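Local atomic coordinates of serine hydrolase CCSP0084 (Cycloclasticus sp. P1, PDB entry 4I3F), a protein that probably hydrolyses esters and carbon-carbon bonds of meta-cleavage products as a serine hydrolase of the alpha/beta hydrolase family, in a bacterium that degrades polyaromatic hydrocarbons. Residues Leu236-Glu250 against Arg265-His279. Numbering follows the deposited sequence.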
loop_
_atom_site.group_PDB
_atom_site.type_symbol
_atom_site.label_atom_id
_atom_site.label_comp_id
_atom_site.label_asym_id
_atom_site.label_seq_id
_atom_site.Cartn_x
_atom_site.Cartn_y
_atom_site.Cartn_z
ATOM N N LEU A 236 11.835 -3.787 -14.608
ATOM C CA LEU A 236 10.492 -3.325 -14.942
ATOM C C LEU A 236 10.032 -3.882 -16.285
ATOM O O LEU A 236 8.873 -4.278 -16.413
ATOM C CB LEU A 236 10.428 -1.799 -14.951
ATOM C CG LEU A 236 10.578 -1.118 -13.597
ATOM C CD1 LEU A 236 10.794 0.386 -13.774
ATOM C CD2 LEU A 236 9.342 -1.383 -12.752
ATOM N N ASN A 237 10.928 -3.900 -17.277
ATOM C CA ASN A 237 10.595 -4.406 -18.609
ATOM C C ASN A 237 10.185 -5.871 -18.550
ATOM O O ASN A 237 9.431 -6.355 -19.400
ATOM C CB ASN A 237 11.786 -4.317 -19.571
ATOM C CG ASN A 237 12.166 -2.889 -19.962
ATOM O OD1 ASN A 237 13.254 -2.675 -20.505
ATOM N ND2 ASN A 237 11.299 -1.920 -19.687
ATOM N N ASN A 238 10.712 -6.581 -17.555
ATOM C CA ASN A 238 10.480 -8.014 -17.436
ATOM C C ASN A 238 9.381 -8.390 -16.446
ATOM O O ASN A 238 9.148 -9.567 -16.187
ATOM C CB ASN A 238 11.793 -8.741 -17.142
ATOM C CG ASN A 238 12.663 -8.869 -18.380
ATOM O OD1 ASN A 238 12.438 -9.742 -19.217
ATOM N ND2 ASN A 238 13.645 -7.980 -18.515
ATOM N N ILE A 239 8.692 -7.389 -15.911
ATOM C CA ILE A 239 7.463 -7.654 -15.181
ATOM C C ILE A 239 6.380 -7.846 -16.239
ATOM O O ILE A 239 5.989 -6.886 -16.905
ATOM C CB ILE A 239 7.098 -6.497 -14.228
ATOM C CG1 ILE A 239 8.100 -6.416 -13.074
ATOM C CG2 ILE A 239 5.669 -6.655 -13.703
ATOM C CD1 ILE A 239 7.850 -5.231 -12.131
ATOM N N SER A 240 5.912 -9.080 -16.409
ATOM C CA SER A 240 5.002 -9.410 -17.503
ATOM C C SER A 240 3.517 -9.406 -17.129
ATOM O O SER A 240 2.655 -9.576 -17.994
ATOM C CB SER A 240 5.370 -10.766 -18.110
ATOM O OG SER A 240 6.700 -10.766 -18.566
ATOM N N HIS A 241 3.221 -9.217 -15.850
ATOM C CA HIS A 241 1.845 -9.282 -15.370
ATOM C C HIS A 241 0.940 -8.225 -15.986
ATOM O O HIS A 241 1.363 -7.085 -16.201
ATOM C CB HIS A 241 1.832 -9.142 -13.849
ATOM C CG HIS A 241 2.691 -10.150 -13.153
ATOM N ND1 HIS A 241 4.058 -10.009 -13.045
ATOM C CD2 HIS A 241 2.379 -11.316 -12.539
ATOM C CE1 HIS A 241 4.553 -11.052 -12.402
ATOM N NE2 HIS A 241 3.556 -11.857 -12.079
ATOM N N GLN A 242 -0.304 -8.607 -16.277
ATOM C CA GLN A 242 -1.318 -7.616 -16.643
ATOM C C GLN A 242 -1.519 -6.689 -15.454
ATOM O O GLN A 242 -1.724 -7.149 -14.318
ATOM C CB GLN A 242 -2.637 -8.302 -17.004
ATOM C CG GLN A 242 -2.517 -9.335 -18.122
ATOM C CD GLN A 242 -2.175 -8.712 -19.460
ATOM O OE1 GLN A 242 -2.602 -7.603 -19.763
ATOM N NE2 GLN A 242 -1.396 -9.424 -20.267
ATOM N N MET A 243 -1.446 -5.384 -15.698
ATOM C CA MET A 243 -1.392 -4.428 -14.603
ATOM C C MET A 243 -2.245 -3.205 -14.880
ATOM O O MET A 243 -2.405 -2.795 -16.035
ATOM C CB MET A 243 0.067 -3.997 -14.368
ATOM C CG MET A 243 0.280 -3.060 -13.187
ATOM S SD MET A 243 2.011 -2.552 -13.096
ATOM C CE MET A 243 2.807 -4.052 -12.534
ATOM N N LEU A 244 -2.814 -2.645 -13.815
ATOM C CA LEU A 244 -3.455 -1.338 -13.873
ATOM C C LEU A 244 -2.784 -0.422 -12.860
ATOM O O LEU A 244 -2.786 -0.703 -11.653
ATOM C CB LEU A 244 -4.950 -1.446 -13.562
ATOM C CG LEU A 244 -5.711 -0.119 -13.496
ATOM C CD1 LEU A 244 -5.644 0.640 -14.813
ATOM C CD2 LEU A 244 -7.158 -0.364 -13.088
ATOM N N VAL A 245 -2.181 0.661 -13.350
ATOM C CA VAL A 245 -1.589 1.661 -12.463
ATOM C C VAL A 245 -2.584 2.803 -12.325
ATOM O O VAL A 245 -2.958 3.424 -13.320
ATOM C CB VAL A 245 -0.275 2.197 -13.039
ATOM C CG1 VAL A 245 0.311 3.293 -12.135
ATOM C CG2 VAL A 245 0.728 1.044 -13.242
ATOM N N THR A 246 -3.024 3.072 -11.097
ATOM C CA THR A 246 -3.924 4.194 -10.846
ATOM C C THR A 246 -3.178 5.259 -10.072
ATOM O O THR A 246 -2.286 4.953 -9.288
ATOM C CB THR A 246 -5.189 3.779 -10.084
ATOM O OG1 THR A 246 -4.853 3.343 -8.758
ATOM C CG2 THR A 246 -5.900 2.644 -10.826
ATOM N N HIS A 247 -3.526 6.517 -10.309
ATOM C CA HIS A 247 -2.828 7.605 -9.640
ATOM C C HIS A 247 -3.712 8.822 -9.557
ATOM O O HIS A 247 -4.525 9.082 -10.447
ATOM C CB HIS A 247 -1.559 7.967 -10.412
ATOM C CG HIS A 247 -0.438 8.451 -9.544
ATOM N ND1 HIS A 247 0.642 7.659 -9.224
ATOM C CD2 HIS A 247 -0.219 9.645 -8.942
ATOM C CE1 HIS A 247 1.473 8.337 -8.448
ATOM N NE2 HIS A 247 0.976 9.548 -8.268
ATOM N N ALA A 248 -3.551 9.588 -8.484
ATOM C CA ALA A 248 -4.277 10.843 -8.346
ATOM C C ALA A 248 -3.509 11.951 -9.032
ATOM O O ALA A 248 -2.310 12.109 -8.794
ATOM C CB ALA A 248 -4.448 11.174 -6.895
ATOM N N ARG A 249 -4.196 12.741 -9.853
ATOM C CA ARG A 249 -3.524 13.818 -10.572
ATOM C C ARG A 249 -2.846 14.772 -9.596
ATOM O O ARG A 249 -1.703 15.189 -9.817
ATOM C CB ARG A 249 -4.508 14.572 -11.473
ATOM C CG ARG A 249 -3.849 15.629 -12.352
ATOM C CD ARG A 249 -4.865 16.324 -13.258
ATOM N NE ARG A 249 -5.866 17.060 -12.482
ATOM C CZ ARG A 249 -6.975 17.586 -12.994
ATOM N NH1 ARG A 249 -7.226 17.478 -14.288
ATOM N NH2 ARG A 249 -7.836 18.233 -12.213
ATOM N N GLU A 250 -3.541 15.091 -8.506
ATOM C CA GLU A 250 -3.025 16.039 -7.513
ATOM C C GLU A 250 -2.302 15.394 -6.327
ATOM O O GLU A 250 -2.186 16.014 -5.270
ATOM C CB GLU A 250 -4.172 16.918 -6.984
ATOM C CG GLU A 250 -4.801 17.858 -8.018
ATOM C CD GLU A 250 -5.872 17.207 -8.880
ATOM O OE1 GLU A 250 -6.139 16.005 -8.727
ATOM O OE2 GLU A 250 -6.466 17.925 -9.710
ATOM N N ARG A 265 7.555 1.692 -18.913
ATOM C CA ARG A 265 8.554 0.629 -18.767
ATOM C C ARG A 265 7.995 -0.771 -18.529
ATOM O O ARG A 265 8.666 -1.759 -18.818
ATOM C CB ARG A 265 9.526 0.982 -17.644
ATOM C CG ARG A 265 10.508 2.039 -18.052
ATOM C CD ARG A 265 11.160 2.686 -16.856
ATOM N NE ARG A 265 12.143 3.677 -17.284
ATOM C CZ ARG A 265 11.841 4.925 -17.618
ATOM N NH1 ARG A 265 10.582 5.342 -17.565
ATOM N NH2 ARG A 265 12.804 5.759 -17.993
ATOM N N ILE A 266 6.787 -0.850 -17.985
ATOM C CA ILE A 266 6.143 -2.135 -17.714
ATOM C C ILE A 266 5.251 -2.501 -18.905
ATOM O O ILE A 266 4.318 -1.776 -19.226
ATOM C CB ILE A 266 5.336 -2.053 -16.400
ATOM C CG1 ILE A 266 6.279 -1.706 -15.244
ATOM C CG2 ILE A 266 4.585 -3.361 -16.117
ATOM C CD1 ILE A 266 5.574 -1.456 -13.906
ATOM N N PRO A 267 5.537 -3.630 -19.569
ATOM C CA PRO A 267 4.898 -3.892 -20.865
ATOM C C PRO A 267 3.372 -3.970 -20.841
ATOM O O PRO A 267 2.737 -3.382 -21.721
ATOM C CB PRO A 267 5.501 -5.240 -21.303
ATOM C CG PRO A 267 6.152 -5.806 -20.100
ATOM C CD PRO A 267 6.560 -4.639 -19.250
ATOM N N ASN A 268 2.788 -4.680 -19.881
ATOM C CA ASN A 268 1.342 -4.908 -19.913
ATOM C C ASN A 268 0.555 -4.073 -18.916
ATOM O O ASN A 268 -0.474 -4.499 -18.407
ATOM C CB ASN A 268 1.048 -6.402 -19.730
ATOM C CG ASN A 268 1.627 -7.232 -20.847
ATOM O OD1 ASN A 268 1.363 -6.970 -22.021
ATOM N ND2 ASN A 268 2.448 -8.221 -20.499
ATOM N N ALA A 269 1.037 -2.863 -18.675
ATOM C CA ALA A 269 0.413 -1.957 -17.724
ATOM C C ALA A 269 -0.456 -0.899 -18.406
ATOM O O ALA A 269 0.027 -0.141 -19.263
ATOM C CB ALA A 269 1.483 -1.292 -16.897
ATOM N N GLN A 270 -1.731 -0.836 -18.015
ATOM C CA GLN A 270 -2.598 0.285 -18.385
ATOM C C GLN A 270 -2.510 1.341 -17.308
ATOM O O GLN A 270 -2.060 1.052 -16.193
ATOM C CB GLN A 270 -4.054 -0.172 -18.459
ATOM C CG GLN A 270 -4.408 -1.110 -19.586
ATOM C CD GLN A 270 -5.801 -1.702 -19.392
ATOM O OE1 GLN A 270 -6.772 -0.977 -19.174
ATOM N NE2 GLN A 270 -5.893 -3.021 -19.438
ATOM N N LEU A 271 -2.963 2.555 -17.620
ATOM C CA LEU A 271 -2.921 3.663 -16.666
ATOM C C LEU A 271 -4.301 4.278 -16.487
ATOM O O LEU A 271 -5.028 4.430 -17.451
ATOM C CB LEU A 271 -1.991 4.749 -17.213
ATOM C CG LEU A 271 -1.902 6.046 -16.404
ATOM C CD1 LEU A 271 -1.233 5.822 -15.061
ATOM C CD2 LEU A 271 -1.157 7.119 -17.212
ATOM N N HIS A 272 -4.654 4.651 -15.259
ATOM C CA HIS A 272 -5.827 5.489 -15.054
ATOM C C HIS A 272 -5.504 6.590 -14.061
ATOM O O HIS A 272 -5.004 6.312 -12.967
ATOM C CB HIS A 272 -7.021 4.673 -14.537
ATOM C CG HIS A 272 -8.342 5.349 -14.757
ATOM N ND1 HIS A 272 -9.125 5.106 -15.867
ATOM C CD2 HIS A 272 -9.005 6.281 -14.029
ATOM C CE1 HIS A 272 -10.213 5.852 -15.811
ATOM N NE2 HIS A 272 -10.172 6.567 -14.701
ATOM N N VAL A 273 -5.772 7.838 -14.443
ATOM C CA VAL A 273 -5.500 8.973 -13.565
ATOM C C VAL A 273 -6.801 9.676 -13.210
ATOM O O VAL A 273 -7.572 10.031 -14.100
ATOM C CB VAL A 273 -4.540 9.984 -14.234
ATOM C CG1 VAL A 273 -4.213 11.131 -13.275
ATOM C CG2 VAL A 273 -3.244 9.299 -14.661
ATOM N N PHE A 274 -7.033 9.885 -11.915
ATOM C CA PHE A 274 -8.228 10.583 -11.443
ATOM C C PHE A 274 -7.947 12.052 -11.150
ATOM O O PHE A 274 -6.959 12.394 -10.500
ATOM C CB PHE A 274 -8.771 9.925 -10.171
ATOM C CG PHE A 274 -9.342 8.552 -10.392
ATOM C CD1 PHE A 274 -10.635 8.396 -10.865
ATOM C CD2 PHE A 274 -8.593 7.422 -10.106
ATOM C CE1 PHE A 274 -11.174 7.123 -11.065
ATOM C CE2 PHE A 274 -9.122 6.145 -10.298
ATOM C CZ PHE A 274 -10.416 6.002 -10.776
ATOM N N ASP A 275 -8.835 12.919 -11.630
ATOM C CA ASP A 275 -8.748 14.350 -11.382
ATOM C C ASP A 275 -9.351 14.682 -10.038
ATOM O O ASP A 275 -10.179 13.927 -9.529
ATOM C CB ASP A 275 -9.570 15.086 -12.435
ATOM C CG ASP A 275 -11.038 14.711 -12.377
ATOM O OD1 ASP A 275 -11.849 15.551 -11.943
ATOM O OD2 ASP A 275 -11.376 13.566 -12.741
ATOM N N HIS A 276 -8.968 15.836 -9.493
ATOM C CA HIS A 276 -9.469 16.318 -8.207
ATOM C C HIS A 276 -9.369 15.229 -7.166
ATOM O O HIS A 276 -10.358 14.847 -6.541
ATOM C CB HIS A 276 -10.921 16.797 -8.334
ATOM C CG HIS A 276 -11.079 18.045 -9.145
ATOM N ND1 HIS A 276 -11.409 18.026 -10.484
ATOM C CD2 HIS A 276 -10.969 19.349 -8.802
ATOM C CE1 HIS A 276 -11.497 19.267 -10.928
ATOM N NE2 HIS A 276 -11.227 20.089 -9.931
ATOM N N CYS A 277 -8.158 14.730 -6.981
ATOM C CA CYS A 277 -7.967 13.534 -6.191
ATOM C C CYS A 277 -6.663 13.611 -5.438
ATOM O O CYS A 277 -5.638 14.045 -5.986
ATOM C CB CYS A 277 -7.954 12.302 -7.110
ATOM S SG CYS A 277 -8.161 10.759 -6.227
ATOM N N GLY A 278 -6.693 13.167 -4.187
ATOM C CA GLY A 278 -5.477 13.063 -3.403
ATOM C C GLY A 278 -4.892 11.671 -3.428
ATOM O O GLY A 278 -5.460 10.744 -4.022
ATOM N N HIS A 279 -3.740 11.519 -2.780
ATOM C CA HIS A 279 -3.057 10.227 -2.736
ATOM C C HIS A 279 -3.952 9.025 -2.414
ATOM O O HIS A 279 -3.813 7.964 -3.030
ATOM C CB HIS A 279 -1.883 10.250 -1.757
ATOM C CG HIS A 279 -1.109 8.970 -1.759
ATOM N ND1 HIS A 279 -0.397 8.542 -2.860
ATOM C CD2 HIS A 279 -1.001 7.989 -0.831
ATOM C CE1 HIS A 279 0.152 7.370 -2.593
ATOM N NE2 HIS A 279 -0.205 7.009 -1.371
HETATM O O HOH W 1 3.549 -6.239 -17.646
HETATM O O HOH W 2 -1.539 -8.611 -22.799
#
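Met243 pairs with Ala269 in parallel, and the register of strands 243-248 and 269-274 continues to Ala248 and Phe274, the two axes 26° apart. Seven backbone hydrogen bonds, from Met243 N to Asn268 O through to Arg249 N to Phe274 O, fix the register; the straightest joins Val245 N to Gln270 O (2.9 Å, 179° at the hydrogen). At the Met243 end, the methionine lays its sulfur and methyl across Ile266: its CG stands anti to the backbone N (chi1 -176°), and a bend at chi3 sets CE beside Ile266 CD1 and CG2, the two side chains crossing at about a right angle, with SD 3.8 Å from CD1. Leu236 CD2 reaches the same CD1. Two asparagine amides add side-chain bonds here: Asn237 ND2, at the end of helix 233-237, donates in plane to a lone pair of Arg265 O (2.8 Å), whereas Asn268 ND2 meets Ser240 O from above its carbonyl plane (2.9 Å). A water bridges Ile239 O, His241 O and Asn268 N.

Past the other end of the strands, the Glu250 carboxylate receives the turn at 276-277: Cys277 N donates to OE1 (3.0 Å), approaching from above the carboxylate plane, and His276 N makes a weak bond to OE2. Arg249 positions this acceptor, gripping OE2 side-on through NE and NH2 (2.9 Å from NH2), while Asp275 CB lies over one guanidinium face. A glutamine in place of Glu250 would probably leave the Arg249 guanidinium without its charged mate and weaken the hold on the His276 and Cys277 amides.

Outside the pair, strand 142-148 flanks 243-248, and helix 257-265 packs on Val245, His247 and Leu271. This is a beta-alpha-beta crossover at the sheet edge of the alpha/beta hydrolase fold; beyond it His279 bonds Asp251 and touches Ser125 of the probable nucleophile elbow, consistent with a catalytic triad.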